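Local structure of glutathione synthetase-like effector 30 (Gpa-GSS30-apo) (Globodera pallida, 5OET) at residues I282-G287 and D325-I330; N289-D294 and F298-D303. The protein is an effector of a plant-parasitic nematode, probably derived from a housekeeping glutathione synthetase, the ligase that joins glycine to gamma-glutamylcysteine. All coordinates share one frame; numbering follows the deposited sequence.

Both contacts belong to one mixed six-stranded sheet and its flank, with centres about 10 Å apart and on the same side of the chain's centre. Strand 279-283 leads through the turn of contact 1 into helix 287-290, which runs straight into the hairpin of contact 2; only then, after strand 306-314 and an unmodelled gap, does helix 325-331 return to complete contact 1. The two meet directly through packing: Ile-282 CD1 lies 3.6 Å from Leu-302 CD1, and Ile-330 CG2 lies 4.0 Å from Leu-300 CD2. Together they join helix 325-331 and the hairpin to strand 279-283 and the turn after it; neither contains the magnesium ligands His-406 and Glu-426.

Contact 1 (I282-G287 and D325-I330); sequences ITITEG and DLNFVI
Immediately ahead of Ile-284, which meets Leu-326 and Asn-327 across the contact, the backbone N of Thr-283 donates to Glu-286 OE1 at 2.7 Å. The carboxylate oxygen is approached on its anti side, with the donor 27° out of plane. The favour is returned: Glu-286 N donates to Thr-283 OG1 at 3.2 Å, an ST motif, and Gly-287 N reaches Thr-283 O. Three bonds thus fix the turn that presents Ile-284 and Gly-287 to the helix.

What crosses to residues 325-330 is van der Waals packing, mostly of aliphatic groups. With CG1 anti to the backbone N (chi1 -159°), Ile-284 is swung round so that the end of its chain reaches residues 326-327; it slides past Leu-326 in the opposite direction, CG1 to Leu-326 CD2 being 4.2 Å. Its CD1 ends 3.4 Å from Asn-327 ND2, the two side chains crossing at about a right angle. CD2 of Leu-326 rests on the bare backbone of Gly-287, 3.7 Å from its C.

On the sheet side, Ile-282 pairs through its backbone with Phe-249 and His-251 of strand 246-251. On the far flank of the helix, Asp-325 forms a salt bridge with Arg-147 and Phe-328 packs on helix 141-150, which places helix 325-331 between that helix and the turn after strand 279-283.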
loop_
_atom_site.group_PDB
_atom_site.type_symbol
_atom_site.label_atom_id
_atom_site.label_comp_id
_atom_site.label_asym_id
_atom_site.label_seq_id
_atom_site.Cartn_x
_atom_site.Cartn_y
_atom_site.Cartn_z
ATOM N N ILE A 282 -13.112 10.857 13.454
ATOM C CA ILE A 282 -13.178 12.145 14.136
ATOM C C ILE A 282 -11.921 12.293 15.015
ATOM O O ILE A 282 -11.465 11.301 15.587
ATOM C CB ILE A 282 -14.526 12.238 14.936
ATOM C CG1 ILE A 282 -14.960 13.675 15.120
ATOM C CG2 ILE A 282 -14.464 11.552 16.306
ATOM C CD1 ILE A 282 -16.239 13.808 15.919
ATOM N N THR A 283 -11.337 13.489 15.110
ATOM C CA THR A 283 -10.325 13.714 16.134
ATOM C C THR A 283 -11.016 14.017 17.432
ATOM O O THR A 283 -12.195 14.353 17.451
ATOM C CB THR A 283 -9.365 14.882 15.884
ATOM O OG1 THR A 283 -10.071 16.117 15.938
ATOM C CG2 THR A 283 -8.680 14.750 14.577
ATOM N N ILE A 284 -10.253 13.918 18.515
ATOM C CA ILE A 284 -10.753 14.222 19.843
ATOM C C ILE A 284 -11.030 15.717 20.043
ATOM O O ILE A 284 -11.928 16.051 20.805
ATOM C CB ILE A 284 -9.822 13.642 20.937
ATOM C CG1 ILE A 284 -10.587 13.504 22.263
ATOM C CG2 ILE A 284 -8.556 14.472 21.098
ATOM C CD1 ILE A 284 -9.809 12.793 23.325
ATOM N N THR A 285 -10.294 16.601 19.367
ATOM C CA THR A 285 -10.628 18.054 19.374
ATOM C C THR A 285 -11.997 18.363 18.767
ATOM O O THR A 285 -12.770 19.139 19.330
ATOM C CB THR A 285 -9.587 18.904 18.611
ATOM O OG1 THR A 285 -8.296 18.652 19.159
ATOM C CG2 THR A 285 -9.869 20.400 18.750
ATOM N N GLU A 286 -12.266 17.776 17.606
ATOM C CA GLU A 286 -13.542 17.940 16.896
ATOM C C GLU A 286 -14.697 17.341 17.703
ATOM O O GLU A 286 -15.810 17.883 17.720
ATOM C CB GLU A 286 -13.524 17.161 15.575
ATOM C CG GLU A 286 -12.593 17.654 14.478
ATOM C CD GLU A 286 -12.447 16.664 13.316
ATOM O OE1 GLU A 286 -12.457 15.430 13.518
ATOM O OE2 GLU A 286 -12.346 17.141 12.160
ATOM N N GLY A 287 -14.418 16.228 18.376
ATOM C CA GLY A 287 -15.388 15.591 19.261
ATOM C C GLY A 287 -16.003 16.439 20.384
ATOM O O GLY A 287 -17.059 16.074 20.920
ATOM N N ASP A 325 -12.232 14.889 29.774
ATOM C CA ASP A 325 -13.609 14.969 30.310
ATOM C C ASP A 325 -14.582 14.314 29.332
ATOM O O ASP A 325 -15.475 13.555 29.721
ATOM C CB ASP A 325 -14.053 16.432 30.519
ATOM C CG ASP A 325 -13.764 16.971 31.923
ATOM O OD1 ASP A 325 -13.035 16.322 32.698
ATOM O OD2 ASP A 325 -14.275 18.070 32.247
ATOM N N LEU A 326 -14.409 14.646 28.053
ATOM C CA LEU A 326 -15.106 13.999 26.948
ATOM C C LEU A 326 -14.927 12.485 26.973
ATOM O O LEU A 326 -15.908 11.757 26.822
ATOM C CB LEU A 326 -14.609 14.551 25.616
ATOM C CG LEU A 326 -15.252 13.988 24.344
ATOM C CD1 LEU A 326 -16.747 14.310 24.315
ATOM C CD2 LEU A 326 -14.526 14.546 23.137
ATOM N N ASN A 327 -13.684 12.024 27.142
ATOM C CA ASN A 327 -13.379 10.574 27.251
ATOM C C ASN A 327 -14.237 9.823 28.280
ATOM O O ASN A 327 -14.638 8.694 28.028
ATOM C CB ASN A 327 -11.881 10.300 27.547
ATOM C CG ASN A 327 -11.117 9.781 26.331
ATOM O OD1 ASN A 327 -11.354 8.657 25.842
ATOM N ND2 ASN A 327 -10.177 10.588 25.854
ATOM N N PHE A 328 -14.519 10.443 29.422
ATOM C CA PHE A 328 -15.334 9.789 30.456
ATOM C C PHE A 328 -16.827 10.047 30.261
ATOM O O PHE A 328 -17.642 9.217 30.666
ATOM C CB PHE A 328 -14.833 10.146 31.863
ATOM C CG PHE A 328 -13.591 9.380 32.263
ATOM C CD1 PHE A 328 -12.339 9.729 31.743
ATOM C CD2 PHE A 328 -13.670 8.294 33.130
ATOM C CE1 PHE A 328 -11.198 9.016 32.088
ATOM C CE2 PHE A 328 -12.530 7.587 33.492
ATOM C CZ PHE A 328 -11.291 7.949 32.972
ATOM N N VAL A 329 -17.180 11.162 29.621
ATOM C CA VAL A 329 -18.535 11.344 29.065
ATOM C C VAL A 329 -18.849 10.245 28.020
ATOM O O VAL A 329 -19.949 9.694 28.016
ATOM C CB VAL A 329 -18.743 12.780 28.502
ATOM C CG1 VAL A 329 -19.923 12.862 27.538
ATOM C CG2 VAL A 329 -18.920 13.767 29.650
ATOM N N ILE A 330 -17.890 9.916 27.162
ATOM C CA ILE A 330 -18.017 8.752 26.269
ATOM C C ILE A 330 -18.068 7.433 27.067
ATOM O O ILE A 330 -18.850 6.540 26.750
ATOM C CB ILE A 330 -16.853 8.677 25.254
ATOM C CG1 ILE A 330 -16.889 9.870 24.298
ATOM C CG2 ILE A 330 -16.897 7.376 24.456
ATOM C CD1 ILE A 330 -15.549 10.161 23.658
#

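Contact 2 (N289-D294 and F298-D303); sequences NRLKRD and FSLILD
Leu-291 and Leu-302 face each other as a non-hydrogen-bonded pair of an antiparallel beta hairpin, Leu-291 CD2 resting 3.9 Å from Leu-302 CD1. Leu-300, on the same face, brings CD1 to 4.3 Å from Leu-291 CB, and this buried leucine side continues onto Ile-282 and Val-308. Between these residues, Lys-292 and Ile-301 form the hydrogen-bonded pair, with Ile-301 N to Lys-292 O at 2.9 Å and nearly straight (175°).

The opposite face is looser and more open to solvent. Lys-292 is exposed; its bent chain brings CE to 3.7 Å from Ile-301 CG2 before NZ makes a salt bridge with Asp-304. Asp-294 brings CB and OD2 against Ile-301 CD1, while its OD1 accepts from Asn-296 N. At the turn, the bond from Phe-298 N to Asp-294 O is weak.

The other end is held by charge. Bent at chi3 (64°), Arg-290 grips Asp-303 side-on, NE to OD1 at 2.9 Å and NH2 to OD2 at 3.2 Å, both on syn lone pairs, the two flat groups only 2° apart. Arg-290, which ends helix 287-290, shares its charge between Asp-303 and Glu-49 of the second subunit, probably tying this end of the hairpin to the subunit interface.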
loop_
_atom_site.group_PDB
_atom_site.type_symbol
_atom_site.label_atom_id
_atom_site.label_comp_id
_atom_site.label_asym_id
_atom_site.label_seq_id
_atom_site.Cartn_x
_atom_site.Cartn_y
_atom_site.Cartn_z
ATOM N N ASN A 289 -17.245 19.422 19.964
ATOM C CA ASN A 289 -18.384 20.086 19.324
ATOM C C ASN A 289 -19.396 19.110 18.747
ATOM O O ASN A 289 -20.564 19.425 18.644
ATOM C CB ASN A 289 -17.900 20.977 18.185
ATOM C CG ASN A 289 -16.632 21.728 18.534
ATOM O OD1 ASN A 289 -15.564 21.482 17.929
ATOM N ND2 ASN A 289 -16.722 22.617 19.531
ATOM N N ARG A 290 -18.939 17.933 18.352
ATOM C CA ARG A 290 -19.720 17.033 17.525
ATOM C C ARG A 290 -20.222 15.812 18.263
ATOM O O ARG A 290 -20.977 15.062 17.683
ATOM C CB ARG A 290 -18.879 16.596 16.325
ATOM C CG ARG A 290 -18.479 17.764 15.415
ATOM C CD ARG A 290 -17.570 17.337 14.275
ATOM N NE ARG A 290 -18.233 16.407 13.369
ATOM C CZ ARG A 290 -17.610 15.620 12.492
ATOM N NH1 ARG A 290 -16.274 15.644 12.382
ATOM N NH2 ARG A 290 -18.312 14.782 11.725
ATOM N N LEU A 291 -19.801 15.599 19.513
ATOM C CA LEU A 291 -20.307 14.497 20.342
ATOM C C LEU A 291 -20.999 15.078 21.564
ATOM O O LEU A 291 -20.436 15.907 22.268
ATOM C CB LEU A 291 -19.186 13.568 20.807
ATOM C CG LEU A 291 -18.361 12.829 19.755
ATOM C CD1 LEU A 291 -17.154 12.126 20.345
ATOM C CD2 LEU A 291 -19.204 11.800 19.039
ATOM N N LYS A 292 -22.242 14.680 21.780
ATOM C CA LYS A 292 -22.922 14.892 23.054
ATOM C C LYS A 292 -23.551 13.571 23.450
ATOM O O LYS A 292 -23.537 12.597 22.680
ATOM C CB LYS A 292 -23.931 16.061 23.035
ATOM C CG LYS A 292 -24.705 16.311 21.741
ATOM C CD LYS A 292 -25.840 15.312 21.533
ATOM C CE LYS A 292 -26.661 15.599 20.279
ATOM N NZ LYS A 292 -27.605 16.736 20.391
ATOM N N ARG A 293 -24.025 13.518 24.682
ATOM C CA ARG A 293 -24.686 12.347 25.198
ATOM C C ARG A 293 -26.162 12.682 25.276
ATOM O O ARG A 293 -26.511 13.802 25.615
ATOM C CB ARG A 293 -24.122 12.015 26.578
ATOM C CG ARG A 293 -24.565 10.671 27.128
ATOM C CD ARG A 293 -23.753 10.296 28.360
ATOM N NE ARG A 293 -23.740 11.393 29.339
ATOM C CZ ARG A 293 -23.012 11.431 30.450
ATOM N NH1 ARG A 293 -22.226 10.421 30.812
ATOM N NH2 ARG A 293 -23.079 12.500 31.216
ATOM N N ASP A 294 -27.024 11.726 24.952
ATOM C CA ASP A 294 -28.460 11.919 25.132
ATOM C C ASP A 294 -28.784 11.979 26.623
ATOM O O ASP A 294 -28.312 11.140 27.375
ATOM C CB ASP A 294 -29.283 10.803 24.475
ATOM C CG ASP A 294 -30.687 11.276 24.048
ATOM O OD1 ASP A 294 -31.581 11.389 24.937
ATOM O OD2 ASP A 294 -30.880 11.540 22.818
ATOM N N PHE A 298 -28.882 8.122 27.493
ATOM C CA PHE A 298 -27.446 8.120 27.735
ATOM C C PHE A 298 -26.656 7.536 26.577
ATOM O O PHE A 298 -25.528 7.064 26.764
ATOM C CB PHE A 298 -27.089 7.442 29.055
ATOM C CG PHE A 298 -27.731 8.083 30.230
ATOM C CD1 PHE A 298 -27.366 9.378 30.616
ATOM C CD2 PHE A 298 -28.727 7.430 30.938
ATOM C CE1 PHE A 298 -27.971 9.996 31.702
ATOM C CE2 PHE A 298 -29.315 8.031 32.041
ATOM C CZ PHE A 298 -28.947 9.322 32.413
ATOM N N SER A 299 -27.201 7.630 25.367
ATOM C CA SER A 299 -26.502 7.143 24.192
ATOM C C SER A 299 -25.655 8.277 23.647
ATOM O O SER A 299 -25.979 9.441 23.823
ATOM C CB SER A 299 -27.462 6.550 23.151
ATOM O OG SER A 299 -28.240 7.527 22.523
ATOM N N LEU A 300 -24.539 7.914 23.022
ATOM C CA LEU A 300 -23.591 8.864 22.476
ATOM C C LEU A 300 -24.023 9.169 21.060
ATOM O O LEU A 300 -24.208 8.242 20.261
ATOM C CB LEU A 300 -22.181 8.264 22.484
ATOM C CG LEU A 300 -21.007 9.151 22.063
ATOM C CD1 LEU A 300 -20.702 10.206 23.107
ATOM C CD2 LEU A 300 -19.786 8.265 21.827
ATOM N N ILE A 301 -24.169 10.462 20.755
ATOM C CA ILE A 301 -24.652 10.916 19.457
ATOM C C ILE A 301 -23.622 11.801 18.753
ATOM O O ILE A 301 -22.977 12.603 19.389
ATOM C CB ILE A 301 -26.010 11.602 19.662
ATOM C CG1 ILE A 301 -27.073 10.530 19.966
ATOM C CG2 ILE A 301 -26.424 12.427 18.452
ATOM C CD1 ILE A 301 -28.013 10.963 21.039
ATOM N N LEU A 302 -23.482 11.619 17.440
ATOM C CA LEU A 302 -22.535 12.338 16.599
ATOM C C LEU A 302 -23.316 13.228 15.658
ATOM O O LEU A 302 -24.213 12.753 14.987
ATOM C CB LEU A 302 -21.696 11.350 15.783
ATOM C CG LEU A 302 -20.789 11.906 14.668
ATOM C CD1 LEU A 302 -19.541 12.559 15.231
ATOM C CD2 LEU A 302 -20.414 10.814 13.693
ATOM N N ASP A 303 -22.951 14.514 15.600
ATOM C CA ASP A 303 -23.654 15.548 14.806
ATOM C C ASP A 303 -25.166 15.572 15.019
ATOM O O ASP A 303 -25.945 15.714 14.072
ATOM C CB ASP A 303 -23.362 15.358 13.318
ATOM C CG ASP A 303 -21.889 15.293 13.017
ATOM O OD1 ASP A 303 -21.122 16.029 13.673
ATOM O OD2 ASP A 303 -21.500 14.512 12.120
#